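Side-chain contacts in DNA alpha-glucosyltransferase (Enterobacteria phage T4, PDB 1XV5), which belongs to the GT-B clan of glycosyltransferases, with two Rossmann-like halves, and carries uridine-5'-diphosphate (UDP) in this model: residues N144-F147 against N148-M152; E355-F358 against E359-E363; A92-N95 against N96-L100. One frame throughout, in Å; residues are numbered along the deposited sequence.

Contact 1: N144-F147 against N148-M152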
loop_
_atom_site.group_PDB
_atom_site.type_symbol
_atom_site.label_atom_id
_atom_site.label_comp_id
_atom_site.label_asym_id
_atom_site.label_seq_id
_atom_site.Cartn_x
_atom_site.Cartn_y
_atom_site.Cartn_z
ATOM N N ASN A 144 10.735 -12.080 -8.180
ATOM C CA ASN A 144 11.561 -12.804 -7.212
ATOM C C ASN A 144 10.987 -12.859 -5.801
ATOM O O ASN A 144 11.675 -13.263 -4.861
ATOM C CB ASN A 144 12.962 -12.188 -7.167
ATOM C CG ASN A 144 13.703 -12.344 -8.478
ATOM O OD1 ASN A 144 13.955 -13.459 -8.929
ATOM N ND2 ASN A 144 14.049 -11.223 -9.101
ATOM N N GLY A 145 9.728 -12.463 -5.652
ATOM C CA GLY A 145 9.100 -12.489 -4.343
ATOM C C GLY A 145 8.783 -13.896 -3.864
ATOM O O GLY A 145 8.916 -14.863 -4.612
ATOM N N ASP A 146 8.357 -14.007 -2.611
ATOM C CA ASP A 146 8.020 -15.299 -2.032
ATOM C C ASP A 146 6.837 -15.951 -2.740
ATOM O O ASP A 146 6.800 -17.170 -2.900
ATOM C CB ASP A 146 7.723 -15.139 -0.536
ATOM C CG ASP A 146 8.974 -14.840 0.277
ATOM O OD1 ASP A 146 8.845 -14.443 1.453
ATOM O OD2 ASP A 146 10.090 -15.013 -0.259
ATOM N N PHE A 147 5.869 -15.147 -3.168
ATOM C CA PHE A 147 4.706 -15.690 -3.863
ATOM C C PHE A 147 5.138 -16.445 -5.116
ATOM O O PHE A 147 4.703 -17.572 -5.353
ATOM C CB PHE A 147 3.740 -14.568 -4.256
ATOM C CG PHE A 147 2.555 -15.040 -5.061
ATOM C CD1 PHE A 147 1.518 -15.744 -4.455
ATOM C CD2 PHE A 147 2.490 -14.797 -6.426
ATOM C CE1 PHE A 147 0.431 -16.201 -5.201
ATOM C CE2 PHE A 147 1.408 -15.251 -7.184
ATOM C CZ PHE A 147 0.376 -15.954 -6.570
ATOM N N ASN A 148 5.999 -15.814 -5.912
ATOM C CA ASN A 148 6.496 -16.408 -7.154
ATOM C C ASN A 148 7.480 -17.559 -6.950
ATOM O O ASN A 148 7.344 -18.623 -7.558
ATOM C CB ASN A 148 7.191 -15.343 -8.019
ATOM C CG ASN A 148 6.215 -14.434 -8.741
ATOM O OD1 ASN A 148 5.334 -13.834 -8.129
ATOM N ND2 ASN A 148 6.381 -14.316 -10.059
ATOM N N LYS A 149 8.470 -17.338 -6.092
ATOM C CA LYS A 149 9.517 -18.326 -5.857
ATOM C C LYS A 149 9.256 -19.418 -4.831
ATOM O O LYS A 149 9.900 -20.466 -4.867
ATOM C CB LYS A 149 10.820 -17.606 -5.504
ATOM C CG LYS A 149 11.309 -16.648 -6.586
ATOM C CD LYS A 149 11.545 -17.376 -7.905
ATOM C CE LYS A 149 12.080 -16.437 -8.971
ATOM N NZ LYS A 149 12.381 -17.154 -10.240
ATOM N N VAL A 150 8.321 -19.196 -3.916
ATOM C CA VAL A 150 8.048 -20.208 -2.908
ATOM C C VAL A 150 6.691 -20.884 -3.072
ATOM O O VAL A 150 6.622 -22.087 -3.320
ATOM C CB VAL A 150 8.155 -19.615 -1.483
ATOM C CG1 VAL A 150 7.915 -20.699 -0.445
ATOM C CG2 VAL A 150 9.535 -19.000 -1.282
ATOM N N LEU A 151 5.614 -20.115 -2.946
ATOM C CA LEU A 151 4.275 -20.681 -3.063
ATOM C C LEU A 151 3.947 -21.262 -4.434
ATOM O O LEU A 151 3.445 -22.382 -4.529
ATOM C CB LEU A 151 3.219 -19.638 -2.675
ATOM C CG LEU A 151 3.091 -19.332 -1.178
ATOM C CD1 LEU A 151 4.367 -18.679 -0.671
ATOM C CD2 LEU A 151 1.901 -18.414 -0.943
ATOM N N MET A 152 4.227 -20.511 -5.494
ATOM C CA MET A 152 3.942 -20.984 -6.845
ATOM C C MET A 152 4.656 -22.291 -7.168
ATOM O O MET A 152 4.073 -23.192 -7.773
ATOM C CB MET A 152 4.329 -19.922 -7.877
ATOM C CG MET A 152 3.340 -18.770 -7.991
ATOM S SD MET A 152 1.684 -19.321 -8.464
ATOM C CE MET A 152 1.961 -19.808 -10.168
#
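The ring of Phe147 meets Met152 over one face, where CG of the methionine sits 4.1 Å above the plane and displaced toward the rim. Met152 SD follows in a Met-aromatic contact, 4.7 Å from the ring centroid and oblique to it, a place that suits a flexible, polarisable thioether. At the ring edge, Asn148 OD1 comes within 3.5 Å of Phe147 CD2, the amide turned 67° against the ring; this oxygen takes its hydrogen bond from Ser140 OG. Leu151 CD2 approaches obliquely, 4.4 Å from Phe147 CD1. The ring gets there because its CG stands anti to the backbone N (chi1 176°). All this happens in the first turns of helix 146-155, the crossover helix of a beta-alpha-beta unit between strands 137-140 and 172-174. Gly145 is the N-cap, and its O accepts a nearly straight bond from Lys149 N. The next turn widens to pi type: Asp146 O is gripped by both Val150 N (2.7 Å) and Leu151 N (3.2 Å), while Met152 N reaches back five residues to Phe147 O. Asp146 OD2 forms a salt bridge with Lys300 NZ and OD1 hydrogen bonds with Tyr301 OH and Val119 N; Leu122 and Val132 pack against Phe147.

Contact 2: E355-F358 against E359-E363; sequences ESTF and ERIKE
Phe358 and Lys362, one helical turn apart, make the tight part of this contact. The lysine's aliphatic chain runs over one face of the ring at about a right angle to the phenylalanine side chain: Lys362 CG lies 3.8 Å from the centroid, 19° off the ring normal, in a CH-pi contact, and Lys362 CD comes to 3.4 Å from Phe358 CE2. Lysine suits the spot because its methylenes can cover an aromatic face while its charged end finds a partner beyond the ring. The bend at chi3 (-65°) swings the ammonium back toward Glu359, one turn earlier, where Lys362 NZ forms a salt bridge with Glu359 OE1 at 3.2 Å, meeting the oxygen from above the carboxylate plane. Ile361 CB comes obliquely to the ring, 4.2 Å from Phe358 CD1.

These are successive turns of amphipathic helix 354-365, which packs its apolar side on the second Rossmann-like sheet of the GT-B fold: Ile361 reaches strands 288-293 and 347-349, and Phe358 meets Phe218 and Leu223 of helix 212-223. Thr357 sits on the same buried side, its OG1 hydrogen-bonded to Asp350 N.

The solvent side is looser. The side chains of Glu355 and Glu359 come no nearer each other than CG to CG, 4.4 Å, while Glu359 CG lies against Glu355 O. Glu355 OE1 and Glu359 OE1 stand 4.6 Å apart; the like charges probably repel mildly, and Lys362 would offset this. Further along, Arg360 NH1 forms a salt bridge with Glu363 OE1, which lies in the guanidinium plane but is met from 69° out of its own carboxylate plane.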
loop_
_atom_site.group_PDB
_atom_site.type_symbol
_atom_site.label_atom_id
_atom_site.label_comp_id
_atom_site.label_asym_id
_atom_site.label_seq_id
_atom_site.Cartn_x
_atom_site.Cartn_y
_atom_site.Cartn_z
ATOM N N GLU A 355 23.475 12.472 8.639
ATOM C CA GLU A 355 23.895 13.861 8.716
ATOM C C GLU A 355 23.650 14.515 7.361
ATOM O O GLU A 355 23.109 15.616 7.281
ATOM C CB GLU A 355 25.378 13.962 9.084
ATOM C CG GLU A 355 25.858 15.394 9.243
ATOM C CD GLU A 355 27.308 15.486 9.675
ATOM O OE1 GLU A 355 27.814 16.620 9.813
ATOM O OE2 GLU A 355 27.942 14.429 9.880
ATOM N N SER A 356 24.043 13.823 6.297
ATOM C CA SER A 356 23.857 14.337 4.946
ATOM C C SER A 356 22.368 14.482 4.648
ATOM O O SER A 356 21.944 15.437 3.998
ATOM C CB SER A 356 24.499 13.392 3.929
ATOM O OG SER A 356 24.289 13.853 2.607
ATOM N N THR A 357 21.580 13.524 5.123
ATOM C CA THR A 357 20.139 13.558 4.914
ATOM C C THR A 357 19.539 14.793 5.581
ATOM O O THR A 357 18.760 15.522 4.971
ATOM C CB THR A 357 19.465 12.302 5.499
ATOM O OG1 THR A 357 19.953 11.140 4.820
ATOM C CG2 THR A 357 17.952 12.382 5.342
ATOM N N PHE A 358 19.906 15.038 6.832
ATOM C CA PHE A 358 19.360 16.193 7.529
ATOM C C PHE A 358 19.859 17.506 6.926
ATOM O O PHE A 358 19.146 18.504 6.932
ATOM C CB PHE A 358 19.697 16.139 9.018
ATOM C CG PHE A 358 19.042 17.227 9.813
ATOM C CD1 PHE A 358 17.667 17.435 9.719
ATOM C CD2 PHE A 358 19.795 18.058 10.638
ATOM C CE1 PHE A 358 17.049 18.453 10.433
ATOM C CE2 PHE A 358 19.188 19.082 11.360
ATOM C CZ PHE A 358 17.812 19.280 11.256
ATOM N N GLU A 359 21.079 17.503 6.399
ATOM C CA GLU A 359 21.622 18.713 5.789
ATOM C C GLU A 359 20.777 19.124 4.589
ATOM O O GLU A 359 20.537 20.308 4.365
ATOM C CB GLU A 359 23.076 18.495 5.368
ATOM C CG GLU A 359 24.028 18.382 6.552
ATOM C CD GLU A 359 24.061 19.650 7.394
ATOM O OE1 GLU A 359 24.531 19.591 8.549
ATOM O OE2 GLU A 359 23.622 20.710 6.899
ATOM N N ARG A 360 20.311 18.141 3.827
ATOM C CA ARG A 360 19.485 18.422 2.660
ATOM C C ARG A 360 18.134 18.965 3.128
ATOM O O ARG A 360 17.581 19.888 2.531
ATOM C CB ARG A 360 19.303 17.149 1.828
ATOM C CG ARG A 360 18.495 17.332 0.540
ATOM C CD ARG A 360 19.071 18.421 -0.368
ATOM N NE ARG A 360 18.428 18.410 -1.681
ATOM C CZ ARG A 360 18.604 19.335 -2.620
ATOM N NH1 ARG A 360 19.408 20.369 -2.402
ATOM N NH2 ARG A 360 17.975 19.225 -3.783
ATOM N N ILE A 361 17.612 18.390 4.207
ATOM C CA ILE A 361 16.341 18.828 4.765
ATOM C C ILE A 361 16.451 20.286 5.214
ATOM O O ILE A 361 15.556 21.093 4.966
ATOM C CB ILE A 361 15.938 17.936 5.961
ATOM C CG1 ILE A 361 15.556 16.546 5.447
ATOM C CG2 ILE A 361 14.792 18.571 6.738
ATOM C CD1 ILE A 361 15.277 15.528 6.550
ATOM N N LYS A 362 17.552 20.627 5.874
ATOM C CA LYS A 362 17.739 21.998 6.321
ATOM C C LYS A 362 17.854 22.939 5.124
ATOM O O LYS A 362 17.399 24.082 5.176
ATOM C CB LYS A 362 18.983 22.106 7.207
ATOM C CG LYS A 362 18.821 21.443 8.570
ATOM C CD LYS A 362 19.978 21.773 9.509
ATOM C CE LYS A 362 21.295 21.204 9.010
ATOM N NZ LYS A 362 22.424 21.619 9.890
ATOM N N GLU A 363 18.460 22.455 4.044
ATOM C CA GLU A 363 18.614 23.269 2.846
ATOM C C GLU A 363 17.251 23.624 2.249
ATOM O O GLU A 363 16.980 24.785 1.951
ATOM C CB GLU A 363 19.471 22.528 1.813
ATOM C CG GLU A 363 19.552 23.213 0.458
ATOM C CD GLU A 363 20.571 22.566 -0.459
ATOM O OE1 GLU A 363 20.691 21.322 -0.431
ATOM O OE2 GLU A 363 21.247 23.303 -1.213
#

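Contact 3: A92-N95 against N96-L100; sequences ATIN and NYKKL
Ile94 points its CD1 into the angle between Tyr97 and Lys98. The methyl lies 4.1 Å from Tyr97 CD1, meeting the ring obliquely, and 4.0 Å from Lys98 CE. Its CG1 carries the chain away from the backbone N (chi1 180°), a setting that lets the long branch lean along the helix toward the following turn. Lys98 CG lies beside its backbone N (chi1 -67°) and the chain is extended beyond it, so that its methylenes slant across the isoleucine, with CE 3.8 Å from Ile94 CG1. A lysine serves well here: the hydrocarbon part covers an apolar neighbour and the ammonium ends in a long, weak ion pair with Glu130. The Tyr97 ring extends past this pair to Thr131, whose OG1 shares a hydrogen bond with the tyrosine OH, so the ring can be buried without stranding its polar end.

On another side of the helix, Asn96 folds back over the preceding turn. Its CB and CG both lie 3.2 Å from Ala92 O, which accepts the bond from Asn96 N at 2.9 Å. The amide ND2 is turned to Leu62 O, its hydrogen-bond partner, and the small Ala92 packs on Ala63 close by. Lys99 makes a cation-pi contact with Tyr66 of helix 66-73.

Helix 91-103 is the crossover between parallel strands 78-83 and 109-114, in a Rossmann-like beta-alpha-beta unit. Tyr97 lies against Phe7 of strand 3-8, Leu100 spans that strand and helix 66-73, and the Tyr97 hydroxyl reaches helix 128-134, which precedes strand 137-140.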
loop_
_atom_site.group_PDB
_atom_site.type_symbol
_atom_site.label_atom_id
_atom_site.label_comp_id
_atom_site.label_asym_id
_atom_site.label_seq_id
_atom_site.Cartn_x
_atom_site.Cartn_y
_atom_site.Cartn_z
ATOM N N ALA A 92 -17.252 -22.364 7.938
ATOM C CA ALA A 92 -18.287 -21.960 6.994
ATOM C C ALA A 92 -17.793 -20.865 6.050
ATOM O O ALA A 92 -18.114 -20.863 4.862
ATOM C CB ALA A 92 -19.521 -21.482 7.748
ATOM N N THR A 93 -17.011 -19.938 6.585
ATOM C CA THR A 93 -16.486 -18.841 5.784
ATOM C C THR A 93 -15.585 -19.333 4.657
ATOM O O THR A 93 -15.821 -19.030 3.488
ATOM C CB THR A 93 -15.701 -17.852 6.662
ATOM O OG1 THR A 93 -16.599 -17.228 7.588
ATOM C CG2 THR A 93 -15.032 -16.782 5.803
ATOM N N ILE A 94 -14.556 -20.096 5.010
ATOM C CA ILE A 94 -13.622 -20.615 4.018
ATOM C C ILE A 94 -14.265 -21.662 3.109
ATOM O O ILE A 94 -13.976 -21.716 1.915
ATOM C CB ILE A 94 -12.371 -21.218 4.699
ATOM C CG1 ILE A 94 -11.410 -21.767 3.641
ATOM C CG2 ILE A 94 -12.779 -22.310 5.676
ATOM C CD1 ILE A 94 -10.932 -20.725 2.644
ATOM N N ASN A 95 -15.140 -22.492 3.669
ATOM C CA ASN A 95 -15.813 -23.513 2.874
ATOM C C ASN A 95 -16.680 -22.867 1.797
ATOM O O ASN A 95 -16.653 -23.279 0.635
ATOM C CB ASN A 95 -16.672 -24.406 3.773
ATOM C CG ASN A 95 -15.839 -25.302 4.675
ATOM O OD1 ASN A 95 -16.364 -25.950 5.583
ATOM N ND2 ASN A 95 -14.535 -25.351 4.423
ATOM N N ASN A 96 -17.449 -21.852 2.178
ATOM C CA ASN A 96 -18.300 -21.175 1.211
ATOM C C ASN A 96 -17.470 -20.384 0.209
ATOM O O ASN A 96 -17.902 -20.165 -0.920
ATOM C CB ASN A 96 -19.305 -20.256 1.912
ATOM C CG ASN A 96 -20.417 -21.029 2.598
ATOM O OD1 ASN A 96 -20.701 -22.170 2.236
ATOM N ND2 ASN A 96 -21.062 -20.408 3.577
ATOM N N TYR A 97 -16.279 -19.953 0.618
ATOM C CA TYR A 97 -15.422 -19.215 -0.298
ATOM C C TYR A 97 -14.924 -20.179 -1.367
ATOM O O TYR A 97 -14.904 -19.852 -2.552
ATOM C CB TYR A 97 -14.231 -18.588 0.433
ATOM C CG TYR A 97 -13.220 -17.984 -0.517
ATOM C CD1 TYR A 97 -11.999 -18.610 -0.757
ATOM C CD2 TYR A 97 -13.514 -16.821 -1.228
ATOM C CE1 TYR A 97 -11.095 -18.096 -1.687
ATOM C CE2 TYR A 97 -12.618 -16.300 -2.165
ATOM C CZ TYR A 97 -11.413 -16.945 -2.389
ATOM O OH TYR A 97 -10.535 -16.456 -3.330
ATOM N N LYS A 98 -14.532 -21.375 -0.943
ATOM C CA LYS A 98 -14.053 -22.380 -1.881
ATOM C C LYS A 98 -15.183 -22.797 -2.817
ATOM O O LYS A 98 -14.949 -23.059 -3.997
ATOM C CB LYS A 98 -13.514 -23.604 -1.136
ATOM C CG LYS A 98 -12.248 -23.334 -0.340
ATOM C CD LYS A 98 -11.673 -24.617 0.238
ATOM C CE LYS A 98 -10.377 -24.350 0.990
ATOM N NZ LYS A 98 -9.756 -25.602 1.508
ATOM N N LYS A 99 -16.406 -22.853 -2.291
ATOM C CA LYS A 99 -17.556 -23.229 -3.106
ATOM C C LYS A 99 -17.791 -22.147 -4.152
ATOM O O LYS A 99 -18.147 -22.438 -5.298
ATOM C CB LYS A 99 -18.816 -23.390 -2.248
ATOM C CG LYS A 99 -19.970 -24.020 -3.016
ATOM C CD LYS A 99 -21.314 -23.861 -2.323
ATOM C CE LYS A 99 -21.361 -24.512 -0.962
ATOM N NZ LYS A 99 -22.707 -24.302 -0.351
ATOM N N LEU A 100 -17.595 -20.895 -3.751
ATOM C CA LEU A 100 -17.765 -19.770 -4.662
ATOM C C LEU A 100 -16.850 -19.925 -5.867
ATOM O O LEU A 100 -17.281 -19.775 -7.010
ATOM C CB LEU A 100 -17.434 -18.451 -3.961
ATOM C CG LEU A 100 -18.560 -17.673 -3.287
ATOM C CD1 LEU A 100 -17.981 -16.418 -2.642
ATOM C CD2 LEU A 100 -19.616 -17.297 -4.319
#

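Overall arrangement
Contacts 1 and 3 belong to crossover helices of the first parallel sheet, whereas contact 2 packs on the second, so the three sample both Rossmann-like halves of the GT-B fold. Contacts 2 and 3 lie on opposite sides of the chain's centre, their centres about 53 Å apart; contact 1 is about 25 Å from contact 3 and 38 Å from contact 2, centre to centre. Helix 128-134 lies between contacts 1 and 3: Val132 packs on Phe147 and Met152, and Thr131 OG1 is hydrogen-bonded to Tyr97 OH, although nearest atoms of the two contacts stay about 11 Å apart. The UDP pocket draws on residues between 14 and 312, so residues 355-363 take no part in it.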